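Local coordinates for endonuclease V (Homo sapiens, PDB 6OZE), which probably cleaves RNA at or near inosine, the product of adenosine deamination, as a metal-ion-dependent endoribonuclease of the RNase H-like clan, at residues 143-148 against 197-202; 151-156 against 179-184; 173-178 against 186-191. The protein carries 4 engineered substitutions. One frame throughout, in Å; residues are numbered along the deposited sequence.

Contact 1: residues 143-148 against 197-202; sequences VGVAKK and RPLYIS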
ATOM      1  N   VAL A 143      -2.634   3.594  -3.273  1.00 20.27           N
ATOM      2  CA  VAL A 143      -2.512   2.342  -4.013  1.00 21.75           C
ATOM      3  C   VAL A 143      -2.001   1.275  -3.055  1.00 21.18           C
ATOM      4  O   VAL A 143      -1.006   1.493  -2.346  1.00 19.97           O
ATOM      5  CB  VAL A 143      -1.520   2.509  -5.172  1.00 20.98           C
ATOM      6  CG1 VAL A 143      -1.310   1.168  -5.899  1.00 23.03           C
ATOM      7  CG2 VAL A 143      -2.009   3.587  -6.118  1.00 25.50           C
ATOM      8  N   GLY A 144      -2.658   0.118  -3.055  1.00 20.88           N
ATOM      9  CA  GLY A 144      -2.152  -1.020  -2.314  1.00 22.43           C
ATOM     10  C   GLY A 144      -1.145  -1.796  -3.139  1.00 24.05           C
ATOM     11  O   GLY A 144      -1.445  -2.218  -4.263  1.00 23.78           O
ATOM     12  N   VAL A 145       0.070  -1.950  -2.622  1.00 21.97           N
ATOM     13  CA  VAL A 145       1.134  -2.706  -3.275  1.00 23.07           C
ATOM     14  C   VAL A 145       1.473  -3.862  -2.352  1.00 29.05           C
ATOM     15  O   VAL A 145       2.102  -3.662  -1.304  1.00 29.15           O
ATOM     16  CB  VAL A 145       2.380  -1.841  -3.529  1.00 22.16           C
ATOM     17  CG1 VAL A 145       3.482  -2.659  -4.212  1.00 25.68           C
ATOM     18  CG2 VAL A 145       2.011  -0.596  -4.326  1.00 26.83           C
ATOM     19  N   ALA A 146       1.067  -5.067  -2.729  1.00 24.12           N
ATOM     20  CA  ALA A 146       1.292  -6.249  -1.917  1.00 27.89           C
ATOM     21  C   ALA A 146       2.316  -7.159  -2.580  1.00 37.03           C
ATOM     22  O   ALA A 146       2.364  -7.288  -3.811  1.00 34.26           O
ATOM     23  CB  ALA A 146      -0.010  -7.006  -1.645  1.00 31.39           C
ATOM     24  N   LYS A 147       3.140  -7.784  -1.754  1.00 34.02           N
ATOM     25  CA  LYS A 147       4.182  -8.687  -2.217  1.00 34.50           C
ATOM     26  C   LYS A 147       3.713 -10.131  -2.311  1.00 37.38           C
ATOM     27  O   LYS A 147       4.413 -10.955  -2.912  1.00 47.02           O
ATOM     28  CB  LYS A 147       5.415  -8.561  -1.312  1.00 41.51           C
ATOM     29  CG  LYS A 147       6.017  -7.153  -1.338  1.00 46.48           C
ATOM     30  CD  LYS A 147       6.774  -6.784  -0.067  1.00 53.15           C
ATOM     31  CE  LYS A 147       7.190  -5.312  -0.100  1.00 53.74           C
ATOM     32  NZ  LYS A 147       7.765  -4.840   1.192  1.00 60.57           N
ATOM     33  N   LYS A 148       2.542 -10.453  -1.762  1.00 41.52           N
ATOM     34  CA  LYS A 148       1.973 -11.789  -1.871  1.00 44.87           C
ATOM     35  C   LYS A 148       0.470 -11.692  -2.100  1.00 45.69           C
ATOM     36  O   LYS A 148      -0.173 -10.694  -1.763  1.00 43.20           O
ATOM     37  CB  LYS A 148       2.279 -12.658  -0.640  1.00 50.96           C
ATOM     38  CG  LYS A 148       1.754 -12.112   0.670  1.00 60.15           C
ATOM     39  CD  LYS A 148       2.044 -13.083   1.811  1.00 75.96           C
ATOM     40  CE  LYS A 148       1.894 -12.417   3.174  1.00 83.42           C
ATOM     41  NZ  LYS A 148       0.526 -11.873   3.396  1.00 88.07           N
ATOM     42  N   ARG A 197       8.557 -12.937  -9.883  1.00 35.92           N
ATOM     43  CA  ARG A 197       7.484 -12.875  -8.892  1.00 37.42           C
ATOM     44  C   ARG A 197       6.779 -11.523  -8.979  1.00 31.09           C
ATOM     45  O   ARG A 197       7.430 -10.487  -8.815  1.00 30.83           O
ATOM     46  CB  ARG A 197       8.062 -13.073  -7.499  1.00 48.14           C
ATOM     47  CG  ARG A 197       7.023 -13.216  -6.399  1.00 59.33           C
ATOM     48  CD  ARG A 197       7.683 -13.459  -5.046  1.00 70.01           C
ATOM     49  NE  ARG A 197       7.125 -12.613  -3.992  1.00 76.59           N
ATOM     50  CZ  ARG A 197       7.676 -12.449  -2.793  1.00 84.74           C
ATOM     51  NH1 ARG A 197       7.100 -11.659  -1.897  1.00 86.53           N
ATOM     52  NH2 ARG A 197       8.806 -13.071  -2.488  1.00 88.97           N
ATOM     53  N   PRO A 198       5.481 -11.486  -9.245  1.00 28.20           N
ATOM     54  CA  PRO A 198       4.804 -10.206  -9.461  1.00 23.39           C
ATOM     55  C   PRO A 198       4.473  -9.515  -8.145  1.00 24.11           C
ATOM     56  O   PRO A 198       4.549 -10.091  -7.052  1.00 27.51           O
ATOM     57  CB  PRO A 198       3.513 -10.608 -10.182  1.00 31.11           C
ATOM     58  CG  PRO A 198       3.238 -11.991  -9.694  1.00 35.58           C
ATOM     59  CD  PRO A 198       4.585 -12.638  -9.461  1.00 32.95           C
ATOM     60  N   LEU A 199       4.116  -8.241  -8.266  1.00 23.64           N
ATOM     61  CA  LEU A 199       3.459  -7.535  -7.182  1.00 20.87           C
ATOM     62  C   LEU A 199       1.955  -7.622  -7.380  1.00 23.13           C
ATOM     63  O   LEU A 199       1.462  -7.799  -8.492  1.00 24.63           O
ATOM     64  CB  LEU A 199       3.846  -6.061  -7.207  1.00 23.76           C
ATOM     65  CG  LEU A 199       5.315  -5.706  -7.353  1.00 31.91           C
ATOM     66  CD1 LEU A 199       5.440  -4.194  -7.501  1.00 32.95           C
ATOM     67  CD2 LEU A 199       6.088  -6.181  -6.144  1.00 32.70           C
ATOM     68  N   TYR A 200       1.213  -7.501  -6.289  1.00 22.01           N
ATOM     69  CA  TYR A 200      -0.244  -7.558  -6.357  1.00 23.13           C
ATOM     70  C   TYR A 200      -0.777  -6.172  -6.020  1.00 24.24           C
ATOM     71  O   TYR A 200      -0.644  -5.695  -4.878  1.00 24.17           O
ATOM     72  CB  TYR A 200      -0.793  -8.654  -5.445  1.00 23.63           C
ATOM     73  CG  TYR A 200      -0.269  -9.994  -5.867  1.00 24.34           C
ATOM     74  CD1 TYR A 200      -0.884 -10.706  -6.893  1.00 28.93           C
ATOM     75  CD2 TYR A 200       0.889 -10.522  -5.316  1.00 30.18           C
ATOM     76  CE1 TYR A 200      -0.395 -11.918  -7.314  1.00 31.82           C
ATOM     77  CE2 TYR A 200       1.385 -11.738  -5.734  1.00 32.31           C
ATOM     78  CZ  TYR A 200       0.740 -12.435  -6.740  1.00 33.26           C
ATOM     79  OH  TYR A 200       1.228 -13.647  -7.165  1.00 34.34           O
ATOM     80  N   ILE A 201      -1.366  -5.520  -7.015  1.00 22.83           N
ATOM     81  CA  ILE A 201      -1.747  -4.116  -6.937  1.00 21.30           C
ATOM     82  C   ILE A 201      -3.259  -4.025  -6.809  1.00 22.37           C
ATOM     83  O   ILE A 201      -3.990  -4.704  -7.536  1.00 24.21           O
ATOM     84  CB  ILE A 201      -1.294  -3.366  -8.204  1.00 25.51           C
ATOM     85  CG1 ILE A 201       0.199  -3.615  -8.486  1.00 25.47           C
ATOM     86  CG2 ILE A 201      -1.642  -1.869  -8.089  1.00 23.38           C
ATOM     87  CD1 ILE A 201       1.107  -3.297  -7.332  1.00 27.84           C
ATOM     88  N   SER A 202      -3.735  -3.166  -5.899  1.00 21.09           N
ATOM     89  CA  SER A 202      -5.168  -2.929  -5.832  1.00 24.60           C
ATOM     90  C   SER A 202      -5.423  -1.478  -5.460  1.00 23.56           C
ATOM     91  O   SER A 202      -4.543  -0.786  -4.936  1.00 24.52           O
ATOM     92  CB  SER A 202      -5.857  -3.905  -4.880  1.00 26.04           C
ATOM     93  OG  SER A 202      -5.344  -3.745  -3.558  1.00 28.53           O
TER
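Ala146 and Tyr200 face each other as a hydrogen-bonded antiparallel pair, with Tyr200 N to Ala146 O at 2.7 Å and nearly straight, and Ala146 N returning the bond to Tyr200 O. Gly144 and Ser202 repeat the pattern. Between them, Val145 and Ile201 form a non-hydrogen-bonded pair whose side chains lie side by side, CG1 of Val145 4.0 Å from CD1 of Ile201. On the opposite face the Tyr200 ring, its CG anti to the carbonyl carbon (chi1 -61°), runs beside the chain where strand 142-146 ends and brings CD2 within 3.4 Å of Lys148 C. Past that end Arg197 NH1 binds Lys147 O at 3.0 Å, approaching from above the carbonyl plane while the oxygen lies close to the guanidinium plane. A leucine in place of this tyrosine would probably open a gap beside the Lys148 carbonyl carbon and leave His161 without its hydroxyl partner. Farther out, Lys147 NZ makes a salt bridge with Asp118, and Ser202 OG is hydrogen-bonded to the backbone N of Gly121. Strand 142-146 is flanked by strands 115-118 and 199-205; helix 209-218 packs against Val143 and Ile201, and helix 159-167 lies against Tyr200 on the other face.

Contact 2: residues 151-156 against 179-184; sequences QVDGLA and GDSGTV. Unlike the reference sequence in segment 151-156: Ala156 (reference Glu).
Asp153 and Asp180 pass one another, pointing opposite ways, their carboxylate planes turned 72° apart, and each reaches backbone of the other loop. The carboxylate of Asp153, carried out by a CG anti to the backbone N (chi1 -169°), comes alongside Gly179, with OD2 3.4 Å from Gly179 CA. That of Asp180 lies against Gly154, its OD2 3.3 Å from Gly154 CA. The two acid groups therefore do not meet: Asp153 OD1 and Asp180 OD2 remain 5.7 Å apart, a spacing that probably moderates the repulsion of like charges. The one direct hydrogen bond across the contact joins the backbones, from Asp180 N to Asp153 O at 2.7 Å, almost straight at 167°. A water lies 2.7 Å from both Gly154 O and Asp180 OD1 and bridges these two acceptors, which cannot bond each other. With the aspartates placed as they are, a CB on Gly154 would probably run into the Asp180 carboxylate, and one on Gly179 into Asp153 OD2. Beneath the exposed turns, Leu155 packs onto Leu123, Leu177 and Leu185. The arrangement is a surface meeting of two tight turns: a type I' turn, Val152 to Leu155, in the loop leading to helix 159-167, and a type I turn, Gly179 to Gly182, in the connection of the beta hairpin formed by strands 174-178 and 184-189.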
ATOM      1  N   GLN A 151      -5.636 -14.543  -0.562  1.00 56.68           N
ATOM      2  CA  GLN A 151      -6.571 -15.472  -1.203  1.00 58.53           C
ATOM      3  C   GLN A 151      -7.988 -15.235  -0.684  1.00 52.94           C
ATOM      4  O   GLN A 151      -8.515 -15.968   0.154  1.00 60.83           O
ATOM      5  CB  GLN A 151      -6.104 -16.912  -1.024  1.00 69.57           C
ATOM      6  CG  GLN A 151      -4.821 -17.227  -1.788  1.00 64.30           C
ATOM      7  CD  GLN A 151      -4.403 -18.683  -1.676  1.00 68.76           C
ATOM      8  OE1 GLN A 151      -3.695 -19.205  -2.538  1.00 53.72           O
ATOM      9  NE2 GLN A 151      -4.837 -19.343  -0.607  1.00 76.99           N
ATOM     10  N   VAL A 152      -8.627 -14.193  -1.227  1.00 49.47           N
ATOM     11  CA  VAL A 152      -9.968 -13.781  -0.836  1.00 50.15           C
ATOM     12  C   VAL A 152     -10.869 -13.718  -2.065  1.00 54.96           C
ATOM     13  O   VAL A 152     -10.404 -13.587  -3.200  1.00 53.80           O
ATOM     14  CB  VAL A 152      -9.974 -12.429  -0.094  1.00 60.86           C
ATOM     15  CG1 VAL A 152      -9.198 -12.530   1.215  1.00 62.11           C
ATOM     16  CG2 VAL A 152      -9.402 -11.342  -0.983  1.00 51.60           C
ATOM     17  N   ASP A 153     -12.181 -13.801  -1.815  1.00 60.75           N
ATOM     18  CA  ASP A 153     -13.197 -13.776  -2.874  1.00 62.84           C
ATOM     19  C   ASP A 153     -12.886 -14.790  -3.975  1.00 54.91           C
ATOM     20  O   ASP A 153     -12.967 -14.496  -5.169  1.00 56.44           O
ATOM     21  CB  ASP A 153     -13.411 -12.366  -3.441  1.00 62.05           C
ATOM     22  CG  ASP A 153     -14.645 -12.269  -4.343  1.00 72.23           C
ATOM     23  OD1 ASP A 153     -15.479 -13.200  -4.325  1.00 77.05           O
ATOM     24  OD2 ASP A 153     -14.775 -11.266  -5.076  1.00 68.30           O
ATOM     25  N   GLY A 154     -12.504 -15.994  -3.566  1.00 61.73           N
ATOM     26  CA  GLY A 154     -12.219 -17.050  -4.512  1.00 61.29           C
ATOM     27  C   GLY A 154     -10.895 -16.946  -5.236  1.00 56.33           C
ATOM     28  O   GLY A 154     -10.623 -17.783  -6.106  1.00 57.63           O
ATOM     29  N   LEU A 155     -10.069 -15.947  -4.928  1.00 48.18           N
ATOM     30  CA  LEU A 155      -8.732 -15.890  -5.501  1.00 40.03           C
ATOM     31  C   LEU A 155      -7.841 -16.941  -4.856  1.00 46.78           C
ATOM     32  O   LEU A 155      -7.905 -17.178  -3.651  1.00 44.53           O
ATOM     33  CB  LEU A 155      -8.116 -14.513  -5.272  1.00 41.12           C
ATOM     34  CG  LEU A 155      -8.516 -13.379  -6.208  1.00 48.15           C
ATOM     35  CD1 LEU A 155      -7.905 -12.081  -5.720  1.00 54.49           C
ATOM     36  CD2 LEU A 155      -8.060 -13.683  -7.623  1.00 47.03           C
ATOM     37  N   ALA A 156      -6.993 -17.571  -5.661  1.00 41.17           N
ATOM     38  CA  ALA A 156      -6.129 -18.618  -5.139  1.00 45.05           C
ATOM     39  C   ALA A 156      -4.863 -18.676  -5.973  1.00 45.70           C
ATOM     40  O   ALA A 156      -4.897 -18.445  -7.185  1.00 40.70           O
ATOM     41  CB  ALA A 156      -6.832 -19.982  -5.154  1.00 49.19           C
ATOM     42  N   GLY A 179     -12.302 -11.719  -8.857  1.00 37.34           N
ATOM     43  CA  GLY A 179     -13.003 -12.395  -7.784  1.00 40.39           C
ATOM     44  C   GLY A 179     -13.941 -13.446  -8.343  1.00 64.66           C
ATOM     45  O   GLY A 179     -14.384 -13.358  -9.489  1.00 64.81           O
ATOM     46  N   ASP A 180     -14.235 -14.462  -7.524  1.00 61.17           N
ATOM     47  CA  ASP A 180     -15.060 -15.573  -7.995  1.00 78.66           C
ATOM     48  C   ASP A 180     -16.317 -15.089  -8.709  1.00 93.86           C
ATOM     49  O   ASP A 180     -16.802 -15.753  -9.629  1.00104.16           O
ATOM     50  CB  ASP A 180     -15.419 -16.508  -6.837  1.00 75.97           C
ATOM     51  CG  ASP A 180     -14.566 -17.768  -6.814  1.00 77.84           C
ATOM     52  OD1 ASP A 180     -13.682 -17.913  -7.685  1.00 76.94           O
ATOM     53  OD2 ASP A 180     -14.779 -18.615  -5.920  1.00 84.37           O
ATOM     54  N   SER A 181     -16.817 -13.909  -8.345  1.00 93.28           N
ATOM     55  CA  SER A 181     -18.086 -13.405  -8.857  1.00 95.84           C
ATOM     56  C   SER A 181     -17.959 -12.612 -10.153  1.00 97.65           C
ATOM     57  O   SER A 181     -18.882 -12.638 -10.974  1.00106.72           O
ATOM     58  CB  SER A 181     -18.743 -12.517  -7.802  1.00 92.91           C
ATOM     59  OG  SER A 181     -17.858 -11.482  -7.410  1.00 85.61           O
ATOM     60  N   GLY A 182     -16.862 -11.889 -10.359  1.00 90.60           N
ATOM     61  CA  GLY A 182     -16.743 -11.082 -11.560  1.00 85.73           C
ATOM     62  C   GLY A 182     -16.227  -9.681 -11.300  1.00 82.68           C
ATOM     63  O   GLY A 182     -16.061  -8.887 -12.232  1.00 85.29           O
ATOM     64  N   THR A 183     -15.971  -9.366 -10.035  1.00 67.94           N
ATOM     65  CA  THR A 183     -15.318  -8.115  -9.675  1.00 61.34           C
ATOM     66  C   THR A 183     -13.818  -8.311  -9.813  1.00 43.99           C
ATOM     67  O   THR A 183     -13.253  -9.209  -9.185  1.00 50.12           O
ATOM     68  CB  THR A 183     -15.642  -7.773  -8.222  1.00 69.32           C
ATOM     69  OG1 THR A 183     -16.855  -8.425  -7.827  1.00 74.15           O
ATOM     70  CG2 THR A 183     -15.801  -6.268  -8.052  1.00 72.56           C
ATOM     71  N   VAL A 184     -13.167  -7.501 -10.643  1.00 53.30           N
ATOM     72  CA  VAL A 184     -11.709  -7.520 -10.671  1.00 46.61           C
ATOM     73  C   VAL A 184     -11.211  -6.784  -9.435  1.00 45.29           C
ATOM     74  O   VAL A 184     -11.540  -5.615  -9.217  1.00 46.85           O
ATOM     75  CB  VAL A 184     -11.140  -6.915 -11.962  1.00 48.99           C
ATOM     76  CG1 VAL A 184      -9.620  -6.881 -11.877  1.00 48.15           C
ATOM     77  CG2 VAL A 184     -11.561  -7.733 -13.168  1.00 52.38           C
TER
HETATM   78  O   HOH W   1     -12.290 -19.883  -6.373  1.00 49.13           O

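Contact 3: residues 173-178 against 186-191; sequences DSFPLL and GMALRS
Strands 174-178 and 184-189 pair as the two arms of an antiparallel beta hairpin at the border of the central mixed sheet, where 174-178 is an outermost strand of the chain. The N-to-C directions of the short strand segments are 146° apart, and the ladder alternates hydrogen-bonded pairs, Phe175 with Ala188 and Leu177 with Gly186, with the non-hydrogen-bonded pairs Ser174 with Leu189 and Pro176 with Met187. Phe175 and Ala188 exchange two bonds of 2.9 Å, Phe175 N to Ala188 O and Ala188 N to Phe175 O. Leu177 N reaches Gly186 O from above the carbonyl plane. Beyond the ladder, Arg190 N continues the pairing to Asp173 O at 2.8 Å. Asp173 OD2 is taken up by the backbone of Gln169 and Thr170, while in the conformer described the Arg190 guanidinium is hydrogen-bonded to the carbonyls of His192 and Asp193.

On the face bearing Phe175, Leu177 and Ala188, the hairpin packs on helix 159-167, whose His161 meets the Phe175 ring. The other face carries Met187 and Leu189 toward helix 209-218. In one of its two conformers, Met187 bends across the neighbouring strand at chi2 (-82°) and chi3, laying SD 3.5 Å from Pro176 CA and CE 3.4 Å from Ser174 OG. Phe175 has its CG between the backbone N and the carbonyl carbon (chi1 63°), which stands the ring over Ala188 in a CH-pi contact: the methyl CB lies 3.6 Å from the ring centroid, displaced toward the rim and closest to CZ.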
ATOM      1  N   ASP A 173       4.271  -5.686 -17.575  1.00 28.36           N
ATOM      2  CA  ASP A 173       3.298  -6.708 -17.941  1.00 25.71           C
ATOM      3  C   ASP A 173       2.427  -7.009 -16.731  1.00 23.99           C
ATOM      4  O   ASP A 173       2.912  -7.062 -15.597  1.00 23.40           O
ATOM      5  CB  ASP A 173       3.990  -8.003 -18.371  1.00 25.47           C
ATOM      6  CG  ASP A 173       4.669  -7.894 -19.721  1.00 32.70           C
ATOM      7  OD1 ASP A 173       4.564  -6.841 -20.384  1.00 31.53           O
ATOM      8  OD2 ASP A 173       5.313  -8.881 -20.118  1.00 32.54           O
ATOM      9  N   SER A 174       1.138  -7.221 -16.975  1.00 25.61           N
ATOM     10  CA  SER A 174       0.202  -7.375 -15.867  1.00 24.34           C
ATOM     11  C   SER A 174      -0.973  -8.237 -16.300  1.00 25.04           C
ATOM     12  O   SER A 174      -1.266  -8.361 -17.494  1.00 26.16           O
ATOM     13  CB  SER A 174      -0.308  -6.012 -15.374  1.00 29.40           C
ATOM     14  OG  SER A 174      -1.014  -5.344 -16.409  1.00 35.07           O
ATOM     15  N   PHE A 175      -1.633  -8.859 -15.317  1.00 21.40           N
ATOM     16  CA  PHE A 175      -2.858  -9.599 -15.589  1.00 23.52           C
ATOM     17  C   PHE A 175      -3.864  -9.376 -14.468  1.00 21.31           C
ATOM     18  O   PHE A 175      -3.472  -9.100 -13.331  1.00 22.88           O
ATOM     19  CB  PHE A 175      -2.627 -11.109 -15.829  1.00 23.17           C
ATOM     20  CG  PHE A 175      -2.053 -11.881 -14.654  1.00 25.39           C
ATOM     21  CD1 PHE A 175      -2.877 -12.359 -13.638  1.00 26.14           C
ATOM     22  CD2 PHE A 175      -0.707 -12.214 -14.616  1.00 22.87           C
ATOM     23  CE1 PHE A 175      -2.368 -13.130 -12.611  1.00 24.39           C
ATOM     24  CE2 PHE A 175      -0.186 -12.973 -13.572  1.00 24.01           C
ATOM     25  CZ  PHE A 175      -1.018 -13.423 -12.567  1.00 24.84           C
ATOM     26  N   PRO A 176      -5.160  -9.451 -14.763  1.00 22.40           N
ATOM     27  CA  PRO A 176      -6.171  -9.117 -13.755  1.00 26.56           C
ATOM     28  C   PRO A 176      -6.446 -10.252 -12.781  1.00 25.87           C
ATOM     29  O   PRO A 176      -6.305 -11.434 -13.102  1.00 27.23           O
ATOM     30  CB  PRO A 176      -7.415  -8.811 -14.600  1.00 29.50           C
ATOM     31  CG  PRO A 176      -7.242  -9.670 -15.828  1.00 30.76           C
ATOM     32  CD  PRO A 176      -5.753  -9.682 -16.097  1.00 24.69           C
ATOM     33  N   LEU A 177      -6.837  -9.861 -11.554  1.00 25.81           N
ATOM     34  CA  LEU A 177      -7.238 -10.797 -10.510  1.00 29.23           C
ATOM     35  C   LEU A 177      -8.744 -10.670 -10.333  1.00 32.88           C
ATOM     36  O   LEU A 177      -9.234  -9.663  -9.811  1.00 36.13           O
ATOM     37  CB  LEU A 177      -6.499 -10.475  -9.210  1.00 26.55           C
ATOM     38  CG  LEU A 177      -4.979 -10.429  -9.404  1.00 28.19           C
ATOM     39  CD1 LEU A 177      -4.304  -9.812  -8.178  1.00 30.51           C
ATOM     40  CD2 LEU A 177      -4.429 -11.815  -9.673  1.00 31.46           C
ATOM     41  N   LEU A 178      -9.468 -11.685 -10.784  1.00 36.92           N
ATOM     42  CA  LEU A 178     -10.919 -11.670 -10.852  1.00 41.96           C
ATOM     43  C   LEU A 178     -11.464 -12.400  -9.633  1.00 43.25           C
ATOM     44  O   LEU A 178     -11.112 -13.561  -9.395  1.00 43.99           O
ATOM     45  CB  LEU A 178     -11.357 -12.390 -12.127  1.00 51.20           C
ATOM     46  CG  LEU A 178     -12.698 -12.095 -12.797  1.00 69.45           C
ATOM     47  CD1 LEU A 178     -13.692 -13.233 -12.582  1.00 79.19           C
ATOM     48  CD2 LEU A 178     -13.250 -10.781 -12.301  1.00 75.44           C
ATOM     49  N   GLY A 186      -7.846  -6.652  -8.379  1.00 28.58           N
ATOM     50  CA  GLY A 186      -6.510  -6.103  -8.474  1.00 26.14           C
ATOM     51  C   GLY A 186      -5.831  -6.633  -9.713  1.00 25.75           C
ATOM     52  O   GLY A 186      -6.465  -7.247 -10.576  1.00 27.63           O
ATOM     53  N   MET A 187      -4.531  -6.372  -9.798  1.00 24.28           N
ATOM     54  CA  MET A 187      -3.719  -6.822 -10.916  0.53 22.61           C
ATOM     55  C   MET A 187      -2.409  -7.387 -10.395  1.00 25.13           C
ATOM     56  O   MET A 187      -1.838  -6.854  -9.442  1.00 23.64           O
ATOM     57  CB  MET A 187      -3.397  -5.649 -11.850  0.53 27.44           C
ATOM     58  CG  MET A 187      -4.614  -4.893 -12.345  0.53 30.06           C
ATOM     59  SD  MET A 187      -5.368  -5.731 -13.735  0.53 33.03           S
ATOM     60  CE  MET A 187      -3.878  -5.954 -14.669  0.53 22.37           C
ATOM     61  N   ALA A 188      -1.927  -8.449 -11.025  1.00 23.65           N
ATOM     62  CA  ALA A 188      -0.573  -8.913 -10.785  1.00 22.07           C
ATOM     63  C   ALA A 188       0.309  -8.171 -11.775  1.00 21.26           C
ATOM     64  O   ALA A 188      -0.012  -8.114 -12.968  1.00 24.51           O
ATOM     65  CB  ALA A 188      -0.465 -10.425 -11.006  1.00 24.26           C
ATOM     66  N   LEU A 189       1.403  -7.605 -11.291  1.00 22.78           N
ATOM     67  CA  LEU A 189       2.252  -6.759 -12.115  1.00 21.25           C
ATOM     68  C   LEU A 189       3.682  -7.251 -12.029  1.00 22.27           C
ATOM     69  O   LEU A 189       4.230  -7.401 -10.937  1.00 24.27           O
ATOM     70  CB  LEU A 189       2.210  -5.317 -11.590  1.00 23.30           C
ATOM     71  CG  LEU A 189       3.297  -4.383 -12.135  1.00 22.71           C
ATOM     72  CD1 LEU A 189       3.105  -4.141 -13.626  1.00 25.46           C
ATOM     73  CD2 LEU A 189       3.310  -3.069 -11.341  1.00 24.34           C
ATOM     74  N   ARG A 190       4.284  -7.524 -13.184  1.00 20.81           N
ATOM     75  CA  ARG A 190       5.725  -7.729 -13.212  0.83 22.13           C
ATOM     76  C   ARG A 190       6.385  -6.358 -13.152  1.00 23.47           C
ATOM     77  O   ARG A 190       6.218  -5.526 -14.046  1.00 24.86           O
ATOM     78  CB  ARG A 190       6.155  -8.505 -14.455  0.83 22.55           C
ATOM     79  CG  ARG A 190       7.659  -8.717 -14.481  0.83 23.68           C
ATOM     80  CD  ARG A 190       8.017  -9.847 -15.435  0.83 28.13           C
ATOM     81  NE  ARG A 190       9.446 -10.130 -15.461  0.83 31.63           N
ATOM     82  CZ  ARG A 190       9.963 -11.273 -15.912  0.83 38.37           C
ATOM     83  NH1 ARG A 190       9.160 -12.236 -16.352  0.83 33.28           N
ATOM     84  NH2 ARG A 190      11.276 -11.461 -15.913  0.83 40.75           N
ATOM     85  N   SER A 191       7.102  -6.094 -12.067  1.00 23.95           N
ATOM     86  CA  SER A 191       7.661  -4.770 -11.861  1.00 23.17           C
ATOM     87  C   SER A 191       9.111  -4.637 -12.308  1.00 23.67           C
ATOM     88  O   SER A 191       9.662  -3.540 -12.236  1.00 27.12           O
ATOM     89  CB  SER A 191       7.532  -4.392 -10.390  1.00 27.05           C
ATOM     90  OG  SER A 191       8.159  -5.382  -9.600  1.00 29.51           O
TER

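How the contacts relate
Contacts 1 and 3 belong to one sheet, their centres 8 Å apart, and are stitched together where strand 184-189 borders strand 199-205: Leu199 N lies 2.8 Å from Leu189 O, and Ile201 N 2.8 Å from Met187 O, both probable hydrogen bonds. Contact 2 joins the turn of the contact 3 hairpin to the loop that follows strand 142-146 of contact 1. It touches contact 3 through Leu155 CD2, 3.5 Å from Leu178 O, but meets contact 1 only through adjoining sequence. At the end of the hairpin away from contact 2, the Arg190 side chain, in the conformer described, lies about 4 Å from a bound sodium ion; the Pro198 side chain of contact 1 is about 10 Å from a bound sodium ion.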